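Side-chain contacts in alcohol dehydrogenase (Aeropyrum pernix, PDB 1H2B), which probably oxidises alcohols to aldehydes or ketones with NAD(+) as hydride acceptor, as a zinc-dependent member of the medium-chain dehydrogenases: residues 171-176 / 203-208; 316-321 / 325-330; 193-198 / 224-229. One frame throughout, in Å; residues are numbered along the deposited sequence.

Contact 1: 171-176 / 203-208; sequences ITAYRA and VQLLKV. With NAJ (nicotinamide-adenine-dinucleotide (acidic form)), chain I.
L205 carries its side of this helix-helix contact alone, and its methyl CD1 presses less on a side chain than on the backbone of Y174: L205 CD1 stands 3.6 Å from Y174 CA and 3.7 Å from Y174 N. The same methyl touches A173 CB at 4.1 Å and Y174 CB at 3.9 Å, filling the notch between these two successive side chains. With chi1 of Y174 at -177°, CG opposite the main-chain N, the ring is set beside the leucine, which crosses the tyrosine side chain at about a right angle and meets the ring at its CD2 edge, near its plane. No hydrogen bond joins the helices here. The ring's far end is held by E317, which hydrogen-bonds Y174 OH, and P186 of a neighbouring subunit packs on the tyrosine.

T172 faces the coenzyme instead. Its OG1, beside the backbone N (chi1 -57°), hydrogen-bonds the carbonyl O of the zinc ligand D168, and this turns CG2 to the carboxamide, where T172 CG2 lies 3.4 Å from NAJ O7N. T172 OG1 is 3.6 Å from NAJ C4N, the carbon that accepts hydride in this family. A glycine here would remove both branches, would probably leave D168 O without its hydroxyl partner and would probably open a gap beside the carboxamide. The contact joins helix 166-181, which carries the zinc ligand D168, to helix 197-209 of the Rossmann-type domain, an arrangement characteristic of zinc-containing alcohol dehydrogenases, with zinc site and dinucleotide-binding domain side by side.

Contact 2: 316-321 / 325-330; sequences HELVTL and GKVRVE
L321 lies crosswise to K326, and L318 crosswise to V327, each pair at about a right angle, as the chain leaving helix 312-323 turns back over its end. L321 CD2 rests against the aliphatic part of the lysine, 4.0 Å from K326 CD, while the extended chain carries NZ onward, away from the helix. V327 turns CG1 inward: with that methyl between backbone N and carbonyl carbon (chi1 66°), V327 CG1 sits 4.0 Å from L321 CB and 4.1 Å from L318 CD1, wedged against leucines three residues apart on one side of the helix. The backbone fixes this fold-back. K326 N donates to L321 O over 2.9 Å, a nearly straight bond (160°) with the donor tilted 22° from the carbonyl plane. It belongs to a Schellman motif, whose positive phi falls on G325. The contact bridges the end of helix 312-323 and the approach to strand 331-335. L205 of helix 197-209 and Y174 of helix 166-181 both pack on L321, Q204 packs on V327, and P186 of a neighbouring subunit also packs on L321.

Contact 3: 193-198 / 224-229; sequences VGVGGL and LKLAER. With NAJ (nicotinamide-adenine-dinucleotide (acidic form)), chain I.
A glycine-rich turn that fits the GxGxxG pattern of the Rossmann fold and runs past the coenzyme meets helix 221-229 through V195 and A227. Both valine methyls bear on the alanine methyl: V195 CG2 is 3.9 Å and V195 CG1 4.0 Å from A227 CB. CG1, anti to the backbone N (chi1 -173°), also reaches across to L226 CD2 at 4.3 Å. V195 is the centre of an inverse gamma turn, and it points its side chain to the helix while G194 and G196 lie against the coenzyme through their CA atoms. G196 CA comes within 3.3 Å of NAJ O5B, where a side chain would collide with the ligand. At the start of helix 197-209 two backbone amides grip the two phosphates separately: G197 N donates to NAJ O2A over 2.9 Å (164°) and L198 N to NAJ O2N over 2.9 Å (176°). The helix dipole would probably add to the hold on these negative groups. L198 CD1 covers the nicotinamide-side phosphate, 3.4 Å from NAJ O2N. D218, which hydrogen-bonds the coenzyme, also accepts from V195 N and so ties the turn to the end of strand 213-218. A216 of that strand packs on both V195 and A227, and V235 of strand 234-237, outermost in this chain's parallel sheet, lies against A227, helix 221-229 being the link between these two parallel strands.

Overall arrangement
Helix 197-209 is shared by contacts 1 and 3, and its Q204 reaches contact 2: its start holds the pyrophosphate in contact 3, and its later turns supply L205 to contact 1. Those two contacts have centres about 12 Å apart and meet beside the coenzyme, with T172 CG2 3.6 Å from L198 CD2. Contact 2, its centre about 10 Å from that of contact 1, is tied to it by a probable hydrogen bond, Q204 NE2 to R328 O (2.9 Å), and by packing of I171 N on L318 CD2 (3.3 Å). Contacts 2 and 3, centres about 17 Å apart, do not touch. Contacts 1 and 3 both touch the coenzyme, the side chain of A173 lying about 11 Å from the zinc ion, whereas the side chain of L318 in contact 2 is about 12 Å from the coenzyme.

Contact 1: 171-176 / 203-208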
loop_
_atom_site.group_PDB
_atom_site.type_symbol
_atom_site.label_atom_id
_atom_site.label_comp_id
_atom_site.label_asym_id
_atom_site.label_seq_id
_atom_site.Cartn_x
_atom_site.Cartn_y
_atom_site.Cartn_z
ATOM N N ILE B 171 20.281 9.394 4.149
ATOM C CA ILE B 171 18.816 9.479 4.287
ATOM C C ILE B 171 18.184 9.479 2.863
ATOM O O ILE B 171 17.143 8.845 2.663
ATOM C CB ILE B 171 18.401 10.684 5.156
ATOM C CG1 ILE B 171 16.883 10.671 5.372
ATOM C CG2 ILE B 171 18.872 12.033 4.523
ATOM C CD1 ILE B 171 16.340 11.924 6.068
ATOM N N THR B 172 18.827 10.167 1.918
ATOM C CA THR B 172 18.291 10.214 0.548
ATOM C C THR B 172 18.305 8.811 -0.065
ATOM O O THR B 172 17.303 8.355 -0.672
ATOM C CB THR B 172 19.101 11.184 -0.311
ATOM O OG1 THR B 172 19.078 12.472 0.302
ATOM C CG2 THR B 172 18.455 11.312 -1.708
ATOM N N ALA B 173 19.429 8.089 0.086
ATOM C CA ALA B 173 19.490 6.731 -0.430
ATOM C C ALA B 173 18.439 5.856 0.266
ATOM O O ALA B 173 17.807 5.045 -0.389
ATOM C CB ALA B 173 20.913 6.141 -0.232
ATOM N N TYR B 174 18.230 6.053 1.569
ATOM C CA TYR B 174 17.288 5.224 2.329
ATOM C C TYR B 174 15.835 5.425 1.924
ATOM O O TYR B 174 15.122 4.428 1.675
ATOM C CB TYR B 174 17.486 5.524 3.857
ATOM C CG TYR B 174 16.627 4.674 4.733
ATOM C CD1 TYR B 174 15.536 5.227 5.393
ATOM C CD2 TYR B 174 16.950 3.329 4.927
ATOM C CE1 TYR B 174 14.737 4.455 6.197
ATOM C CE2 TYR B 174 16.163 2.533 5.736
ATOM C CZ TYR B 174 15.051 3.109 6.358
ATOM O OH TYR B 174 14.279 2.296 7.173
ATOM N N ARG B 175 15.406 6.690 1.780
ATOM C CA ARG B 175 14.050 6.929 1.277
ATOM C C ARG B 175 13.875 6.363 -0.111
ATOM O O ARG B 175 12.836 5.747 -0.423
ATOM C CB ARG B 175 13.701 8.413 1.282
ATOM C CG ARG B 175 12.255 8.688 0.835
ATOM C CD ARG B 175 11.967 10.154 0.994
ATOM N NE ARG B 175 10.661 10.625 0.555
ATOM C CZ ARG B 175 9.622 10.838 1.346
ATOM N NH1 ARG B 175 9.663 10.537 2.637
ATOM N NH2 ARG B 175 8.511 11.354 0.854
ATOM N N ALA B 176 14.887 6.531 -0.969
ATOM C CA ALA B 176 14.773 6.002 -2.311
ATOM C C ALA B 176 14.704 4.486 -2.322
ATOM O O ALA B 176 13.978 3.914 -3.120
ATOM C CB ALA B 176 15.986 6.529 -3.157
ATOM N N VAL B 203 23.797 0.802 -2.427
ATOM C CA VAL B 203 24.142 -0.615 -2.673
ATOM C C VAL B 203 23.948 -1.418 -1.396
ATOM O O VAL B 203 23.307 -2.478 -1.421
ATOM C CB VAL B 203 25.616 -0.787 -3.165
ATOM C CG1 VAL B 203 26.042 -2.309 -3.166
ATOM C CG2 VAL B 203 25.800 -0.178 -4.554
ATOM N N GLN B 204 24.486 -0.915 -0.283
ATOM C CA GLN B 204 24.349 -1.597 0.998
ATOM C C GLN B 204 22.894 -1.704 1.429
ATOM O O GLN B 204 22.440 -2.736 1.901
ATOM C CB GLN B 204 25.114 -0.854 2.097
ATOM C CG GLN B 204 26.592 -0.729 1.826
ATOM C CD GLN B 204 27.258 0.142 2.862
ATOM O OE1 GLN B 204 27.294 -0.225 4.060
ATOM N NE2 GLN B 204 27.723 1.320 2.447
ATOM N N LEU B 205 22.151 -0.626 1.271
ATOM C CA LEU B 205 20.772 -0.657 1.693
ATOM C C LEU B 205 19.901 -1.596 0.868
ATOM O O LEU B 205 19.008 -2.191 1.423
ATOM C CB LEU B 205 20.191 0.769 1.669
ATOM C CG LEU B 205 20.825 1.719 2.676
ATOM C CD1 LEU B 205 20.255 3.127 2.472
ATOM C CD2 LEU B 205 20.494 1.273 4.091
ATOM N N LEU B 206 20.152 -1.694 -0.436
ATOM C CA LEU B 206 19.403 -2.623 -1.289
ATOM C C LEU B 206 19.630 -4.062 -0.782
ATOM O O LEU B 206 18.701 -4.871 -0.785
ATOM C CB LEU B 206 19.761 -2.465 -2.755
ATOM C CG LEU B 206 19.256 -1.169 -3.454
ATOM C CD1 LEU B 206 20.022 -0.902 -4.746
ATOM C CD2 LEU B 206 17.719 -1.375 -3.691
ATOM N N LYS B 207 20.838 -4.360 -0.310
ATOM C CA LYS B 207 21.066 -5.712 0.232
ATOM C C LYS B 207 20.412 -6.007 1.585
ATOM O O LYS B 207 20.083 -7.169 1.884
ATOM C CB LYS B 207 22.579 -5.978 0.327
ATOM C CG LYS B 207 23.307 -5.989 -1.016
ATOM C CD LYS B 207 22.814 -7.073 -1.977
ATOM C CE LYS B 207 23.039 -8.465 -1.402
ATOM N NZ LYS B 207 22.837 -9.508 -2.439
ATOM N N VAL B 208 20.307 -4.985 2.424
ATOM C CA VAL B 208 19.734 -5.055 3.744
ATOM C C VAL B 208 18.209 -5.042 3.665
ATOM O O VAL B 208 17.528 -5.728 4.464
ATOM C CB VAL B 208 20.202 -3.796 4.595
ATOM C CG1 VAL B 208 19.395 -3.679 5.873
ATOM C CG2 VAL B 208 21.682 -3.895 4.865
HETATM P PA NAJ I . 28.921 11.722 -6.475
HETATM O O1A NAJ I . 29.699 12.685 -7.327
HETATM O O2A NAJ I . 29.535 11.208 -5.163
HETATM O O5B NAJ I . 28.598 10.362 -7.247
HETATM C C5B NAJ I . 28.236 10.334 -8.635
HETATM C C4B NAJ I . 28.659 8.951 -9.100
HETATM O O4B NAJ I . 28.134 8.781 -10.433
HETATM C C3B NAJ I . 30.172 8.741 -9.123
HETATM O O3B NAJ I . 30.551 7.510 -8.486
HETATM C C2B NAJ I . 30.397 8.744 -10.628
HETATM O O2B NAJ I . 31.581 8.046 -11.043
HETATM C C1B NAJ I . 29.123 8.102 -11.194
HETATM N N9A NAJ I . 28.864 8.381 -12.606
HETATM C C8A NAJ I . 29.154 9.515 -13.378
HETATM N N7A NAJ I . 28.687 9.327 -14.642
HETATM C C5A NAJ I . 28.113 8.090 -14.690
HETATM C C6A NAJ I . 27.492 7.374 -15.684
HETATM N N6A NAJ I . 27.372 7.823 -16.940
HETATM N N1A NAJ I . 26.952 6.154 -15.371
HETATM C C2A NAJ I . 27.076 5.592 -14.113
HETATM N N3A NAJ I . 27.713 6.294 -13.150
HETATM C C4A NAJ I . 28.225 7.519 -13.439
HETATM O O3 NAJ I . 27.510 12.408 -6.218
HETATM P PN NAJ I . 26.546 12.311 -4.927
HETATM O O1N NAJ I . 26.916 13.321 -3.944
HETATM O O2N NAJ I . 26.420 10.898 -4.518
HETATM O O5D NAJ I . 25.189 12.863 -5.584
HETATM C C5D NAJ I . 24.557 12.063 -6.581
HETATM C C4D NAJ I . 23.469 12.880 -7.261
HETATM O O4D NAJ I . 22.376 13.013 -6.335
HETATM C C3D NAJ I . 23.883 14.312 -7.597
HETATM O O3D NAJ I . 23.110 14.744 -8.731
HETATM C C2D NAJ I . 23.437 15.097 -6.355
HETATM O O2D NAJ I . 23.253 16.471 -6.547
HETATM C C1D NAJ I . 22.101 14.375 -6.109
HETATM N N1N NAJ I . 21.457 14.525 -4.804
HETATM C C2N NAJ I . 20.102 14.372 -4.784
HETATM C C3N NAJ I . 19.421 14.434 -3.580
HETATM C C7N NAJ I . 17.932 14.327 -3.576
HETATM O O7N NAJ I . 17.356 14.488 -2.372
HETATM N N7N NAJ I . 17.171 14.022 -4.631
HETATM C C4N NAJ I . 20.097 14.630 -2.331
HETATM C C5N NAJ I . 21.518 14.602 -2.411
HETATM C C6N NAJ I . 22.172 14.586 -3.628
#

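Contact 2: 316-321 / 325-330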
loop_
_atom_site.group_PDB
_atom_site.type_symbol
_atom_site.label_atom_id
_atom_site.label_comp_id
_atom_site.label_asym_id
_atom_site.label_seq_id
_atom_site.Cartn_x
_atom_site.Cartn_y
_atom_site.Cartn_z
ATOM N N HIS B 316 15.891 8.613 11.474
ATOM C CA HIS B 316 16.006 7.811 12.687
ATOM C C HIS B 316 16.201 6.336 12.378
ATOM O O HIS B 316 17.049 5.681 12.987
ATOM C CB HIS B 316 14.735 8.006 13.523
ATOM C CG HIS B 316 14.863 7.449 14.894
ATOM N ND1 HIS B 316 15.406 8.165 15.940
ATOM C CD2 HIS B 316 14.592 6.219 15.369
ATOM C CE1 HIS B 316 15.434 7.395 17.016
ATOM N NE2 HIS B 316 14.946 6.210 16.693
ATOM N N GLU B 317 15.403 5.785 11.447
ATOM C CA GLU B 317 15.592 4.396 11.036
ATOM C C GLU B 317 16.981 4.122 10.469
ATOM O O GLU B 317 17.597 3.102 10.733
ATOM C CB GLU B 317 14.554 4.026 9.976
ATOM C CG GLU B 317 13.146 4.021 10.599
ATOM C CD GLU B 317 12.017 3.864 9.611
ATOM O OE1 GLU B 317 12.261 3.662 8.409
ATOM O OE2 GLU B 317 10.854 3.937 10.045
ATOM N N LEU B 318 17.478 5.037 9.632
ATOM C CA LEU B 318 18.778 4.848 9.052
ATOM C C LEU B 318 19.894 4.895 10.105
ATOM O O LEU B 318 20.813 4.090 10.048
ATOM C CB LEU B 318 18.983 5.897 7.915
ATOM C CG LEU B 318 20.389 5.870 7.341
ATOM C CD1 LEU B 318 20.755 4.603 6.540
ATOM C CD2 LEU B 318 20.529 7.123 6.478
ATOM N N VAL B 319 19.805 5.842 11.056
ATOM C CA VAL B 319 20.746 5.906 12.137
ATOM C C VAL B 319 20.731 4.564 12.906
ATOM O O VAL B 319 21.789 4.080 13.264
ATOM C CB VAL B 319 20.439 7.069 13.042
ATOM C CG1 VAL B 319 21.270 6.973 14.371
ATOM C CG2 VAL B 319 20.792 8.361 12.332
ATOM N N THR B 320 19.544 4.002 13.125
ATOM C CA THR B 320 19.454 2.688 13.766
ATOM C C THR B 320 20.243 1.611 12.996
ATOM O O THR B 320 21.056 0.866 13.570
ATOM C CB THR B 320 17.998 2.283 13.909
ATOM O OG1 THR B 320 17.341 3.155 14.849
ATOM C CG2 THR B 320 17.948 0.819 14.505
ATOM N N LEU B 321 20.064 1.527 11.673
ATOM C CA LEU B 321 20.815 0.580 10.865
ATOM C C LEU B 321 22.332 0.788 10.998
ATOM O O LEU B 321 23.102 -0.163 11.066
ATOM C CB LEU B 321 20.456 0.768 9.381
ATOM C CG LEU B 321 19.240 0.090 8.821
ATOM C CD1 LEU B 321 19.164 0.423 7.322
ATOM C CD2 LEU B 321 19.288 -1.445 9.050
ATOM N N GLY B 325 25.470 -1.588 12.774
ATOM C CA GLY B 325 26.577 -2.015 11.954
ATOM C C GLY B 325 26.188 -2.555 10.597
ATOM O O GLY B 325 26.985 -3.237 9.947
ATOM N N LYS B 326 24.958 -2.257 10.146
ATOM C CA LYS B 326 24.422 -2.832 8.911
ATOM C C LYS B 326 24.644 -1.941 7.689
ATOM O O LYS B 326 24.485 -2.370 6.561
ATOM C CB LYS B 326 22.956 -3.201 9.048
ATOM C CG LYS B 326 22.774 -4.350 10.037
ATOM C CD LYS B 326 21.355 -4.692 10.262
ATOM C CE LYS B 326 21.219 -5.655 11.457
ATOM N NZ LYS B 326 19.809 -6.124 11.661
ATOM N N VAL B 327 25.044 -0.717 7.938
ATOM C CA VAL B 327 25.426 0.188 6.886
ATOM C C VAL B 327 26.617 0.982 7.406
ATOM O O VAL B 327 26.665 1.390 8.576
ATOM C CB VAL B 327 24.232 1.101 6.431
ATOM C CG1 VAL B 327 23.815 2.051 7.530
ATOM C CG2 VAL B 327 24.604 1.925 5.195
ATOM N N ARG B 328 27.596 1.183 6.541
ATOM C CA ARG B 328 28.771 1.962 6.887
ATOM C C ARG B 328 29.239 2.772 5.691
ATOM O O ARG B 328 29.358 2.255 4.595
ATOM C CB ARG B 328 29.900 1.054 7.359
ATOM C CG ARG B 328 31.100 1.871 7.847
ATOM C CD ARG B 328 32.336 1.032 8.221
ATOM N NE ARG B 328 33.260 0.898 7.089
ATOM C CZ ARG B 328 33.949 1.899 6.531
ATOM N NH1 ARG B 328 33.846 3.147 6.995
ATOM N NH2 ARG B 328 34.748 1.646 5.499
ATOM N N VAL B 329 29.506 4.048 5.920
ATOM C CA VAL B 329 29.863 4.949 4.839
ATOM C C VAL B 329 31.361 4.886 4.632
ATOM O O VAL B 329 32.124 4.849 5.592
ATOM C CB VAL B 329 29.414 6.416 5.125
ATOM C CG1 VAL B 329 29.547 7.277 3.890
ATOM C CG2 VAL B 329 27.931 6.442 5.572
ATOM N N GLU B 330 31.754 4.821 3.372
ATOM C CA GLU B 330 33.131 4.972 2.943
ATOM C C GLU B 330 33.483 6.464 2.939
ATOM O O GLU B 330 32.952 7.244 2.134
ATOM C CB GLU B 330 33.291 4.313 1.558
ATOM C CG GLU B 330 34.686 4.448 0.967
ATOM C CD GLU B 330 35.728 3.620 1.699
ATOM O OE1 GLU B 330 35.404 2.478 2.132
ATOM O OE2 GLU B 330 36.863 4.130 1.848
#

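Contact 3: 193-198 / 224-229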
loop_
_atom_site.group_PDB
_atom_site.type_symbol
_atom_site.label_atom_id
_atom_site.label_comp_id
_atom_site.label_asym_id
_atom_site.label_seq_id
_atom_site.Cartn_x
_atom_site.Cartn_y
_atom_site.Cartn_z
ATOM N N VAL B 193 22.476 3.043 -10.171
ATOM C CA VAL B 193 23.342 3.694 -11.147
ATOM C C VAL B 193 24.054 4.849 -10.474
ATOM O O VAL B 193 23.401 5.814 -10.044
ATOM C CB VAL B 193 22.482 4.217 -12.322
ATOM C CG1 VAL B 193 23.369 4.980 -13.325
ATOM C CG2 VAL B 193 21.715 3.069 -12.969
ATOM N N GLY B 194 25.403 4.754 -10.385
ATOM C CA GLY B 194 26.194 5.753 -9.709
ATOM C C GLY B 194 26.560 5.300 -8.328
ATOM O O GLY B 194 25.724 5.406 -7.433
ATOM N N VAL B 195 27.777 4.762 -8.182
ATOM C CA VAL B 195 28.246 4.249 -6.894
ATOM C C VAL B 195 29.050 5.352 -6.222
ATOM O O VAL B 195 30.247 5.198 -5.924
ATOM C CB VAL B 195 29.046 2.923 -7.052
ATOM C CG1 VAL B 195 29.390 2.316 -5.644
ATOM C CG2 VAL B 195 28.268 1.912 -7.873
ATOM N N GLY B 196 28.345 6.468 -6.003
ATOM C CA GLY B 196 28.944 7.665 -5.454
ATOM C C GLY B 196 28.683 7.816 -3.978
ATOM O O GLY B 196 28.511 6.823 -3.265
ATOM N N GLY B 197 28.652 9.059 -3.504
ATOM C CA GLY B 197 28.423 9.256 -2.073
ATOM C C GLY B 197 27.077 8.692 -1.653
ATOM O O GLY B 197 26.977 7.978 -0.656
ATOM N N LEU B 198 26.023 8.991 -2.430
ATOM C CA LEU B 198 24.735 8.380 -2.171
ATOM C C LEU B 198 24.710 6.897 -2.629
ATOM O O LEU B 198 24.237 6.013 -1.888
ATOM C CB LEU B 198 23.637 9.131 -2.935
ATOM C CG LEU B 198 23.070 10.319 -2.213
ATOM C CD1 LEU B 198 24.060 11.478 -2.157
ATOM C CD2 LEU B 198 21.776 10.695 -2.933
ATOM N N LEU B 224 33.475 0.511 -9.151
ATOM C CA LEU B 224 32.940 -0.823 -9.408
ATOM C C LEU B 224 33.445 -1.860 -8.412
ATOM O O LEU B 224 32.668 -2.705 -7.941
ATOM C CB LEU B 224 33.197 -1.266 -10.835
ATOM C CG LEU B 224 32.709 -0.354 -11.969
ATOM C CD1 LEU B 224 33.100 -0.924 -13.330
ATOM C CD2 LEU B 224 31.197 -0.193 -11.860
ATOM N N LYS B 225 34.743 -1.809 -8.083
ATOM C CA LYS B 225 35.245 -2.665 -7.015
ATOM C C LYS B 225 34.585 -2.354 -5.670
ATOM O O LYS B 225 34.298 -3.273 -4.882
ATOM C CB LYS B 225 36.784 -2.489 -6.912
ATOM C CG LYS B 225 37.540 -3.063 -8.116
ATOM C CD LYS B 225 38.963 -2.496 -8.180
ATOM C CE LYS B 225 39.934 -3.355 -7.434
ATOM N NZ LYS B 225 41.348 -2.961 -7.726
ATOM N N LEU B 226 34.345 -1.065 -5.395
ATOM C CA LEU B 226 33.680 -0.686 -4.141
ATOM C C LEU B 226 32.291 -1.352 -4.094
ATOM O O LEU B 226 31.879 -1.943 -3.075
ATOM C CB LEU B 226 33.563 0.839 -4.017
ATOM C CG LEU B 226 32.769 1.371 -2.828
ATOM C CD1 LEU B 226 33.483 1.012 -1.501
ATOM C CD2 LEU B 226 32.645 2.880 -2.962
ATOM N N ALA B 227 31.560 -1.251 -5.209
ATOM C CA ALA B 227 30.256 -1.893 -5.252
ATOM C C ALA B 227 30.326 -3.400 -5.023
ATOM O O ALA B 227 29.512 -3.957 -4.309
ATOM C CB ALA B 227 29.536 -1.591 -6.588
ATOM N N GLU B 228 31.308 -4.061 -5.632
ATOM C CA GLU B 228 31.555 -5.491 -5.356
ATOM C C GLU B 228 31.779 -5.805 -3.860
ATOM O O GLU B 228 31.158 -6.737 -3.316
ATOM C CB GLU B 228 32.748 -5.966 -6.189
ATOM C CG GLU B 228 32.453 -6.084 -7.680
ATOM C CD GLU B 228 33.630 -6.586 -8.506
ATOM O OE1 GLU B 228 34.794 -6.278 -8.182
ATOM O OE2 GLU B 228 33.381 -7.277 -9.507
ATOM N N ARG B 229 32.631 -5.033 -3.199
ATOM C CA ARG B 229 32.869 -5.252 -1.766
ATOM C C ARG B 229 31.635 -5.007 -0.930
ATOM O O ARG B 229 31.485 -5.590 0.153
ATOM C CB ARG B 229 34.009 -4.387 -1.224
ATOM C CG ARG B 229 35.306 -4.493 -1.959
ATOM C CD ARG B 229 36.448 -3.819 -1.216
ATOM N NE ARG B 229 36.373 -2.351 -1.192
ATOM C CZ ARG B 229 36.816 -1.567 -2.180
ATOM N NH1 ARG B 229 37.336 -2.108 -3.275
ATOM N NH2 ARG B 229 36.762 -0.232 -2.059
HETATM P PA NAJ I . 28.921 11.722 -6.475
HETATM O O1A NAJ I . 29.699 12.685 -7.327
HETATM O O2A NAJ I . 29.535 11.208 -5.163
HETATM O O5B NAJ I . 28.598 10.362 -7.247
HETATM C C5B NAJ I . 28.236 10.334 -8.635
HETATM C C4B NAJ I . 28.659 8.951 -9.100
HETATM O O4B NAJ I . 28.134 8.781 -10.433
HETATM C C3B NAJ I . 30.172 8.741 -9.123
HETATM O O3B NAJ I . 30.551 7.510 -8.486
HETATM C C2B NAJ I . 30.397 8.744 -10.628
HETATM O O2B NAJ I . 31.581 8.046 -11.043
HETATM C C1B NAJ I . 29.123 8.102 -11.194
HETATM N N9A NAJ I . 28.864 8.381 -12.606
HETATM C C8A NAJ I . 29.154 9.515 -13.378
HETATM N N7A NAJ I . 28.687 9.327 -14.642
HETATM C C5A NAJ I . 28.113 8.090 -14.690
HETATM C C6A NAJ I . 27.492 7.374 -15.684
HETATM N N6A NAJ I . 27.372 7.823 -16.940
HETATM N N1A NAJ I . 26.952 6.154 -15.371
HETATM C C2A NAJ I . 27.076 5.592 -14.113
HETATM N N3A NAJ I . 27.713 6.294 -13.150
HETATM C C4A NAJ I . 28.225 7.519 -13.439
HETATM O O3 NAJ I . 27.510 12.408 -6.218
HETATM P PN NAJ I . 26.546 12.311 -4.927
HETATM O O1N NAJ I . 26.916 13.321 -3.944
HETATM O O2N NAJ I . 26.420 10.898 -4.518
HETATM O O5D NAJ I . 25.189 12.863 -5.584
HETATM C C5D NAJ I . 24.557 12.063 -6.581
HETATM C C4D NAJ I . 23.469 12.880 -7.261
HETATM O O4D NAJ I . 22.376 13.013 -6.335
HETATM C C3D NAJ I . 23.883 14.312 -7.597
HETATM O O3D NAJ I . 23.110 14.744 -8.731
HETATM C C2D NAJ I . 23.437 15.097 -6.355
HETATM O O2D NAJ I . 23.253 16.471 -6.547
HETATM C C1D NAJ I . 22.101 14.375 -6.109
HETATM N N1N NAJ I . 21.457 14.525 -4.804
HETATM C C2N NAJ I . 20.102 14.372 -4.784
HETATM C C3N NAJ I . 19.421 14.434 -3.580
HETATM C C7N NAJ I . 17.932 14.327 -3.576
HETATM O O7N NAJ I . 17.356 14.488 -2.372
HETATM N N7N NAJ I . 17.171 14.022 -4.631
HETATM C C4N NAJ I . 20.097 14.630 -2.331
HETATM C C5N NAJ I . 21.518 14.602 -2.411
HETATM C C6N NAJ I . 22.172 14.586 -3.628
#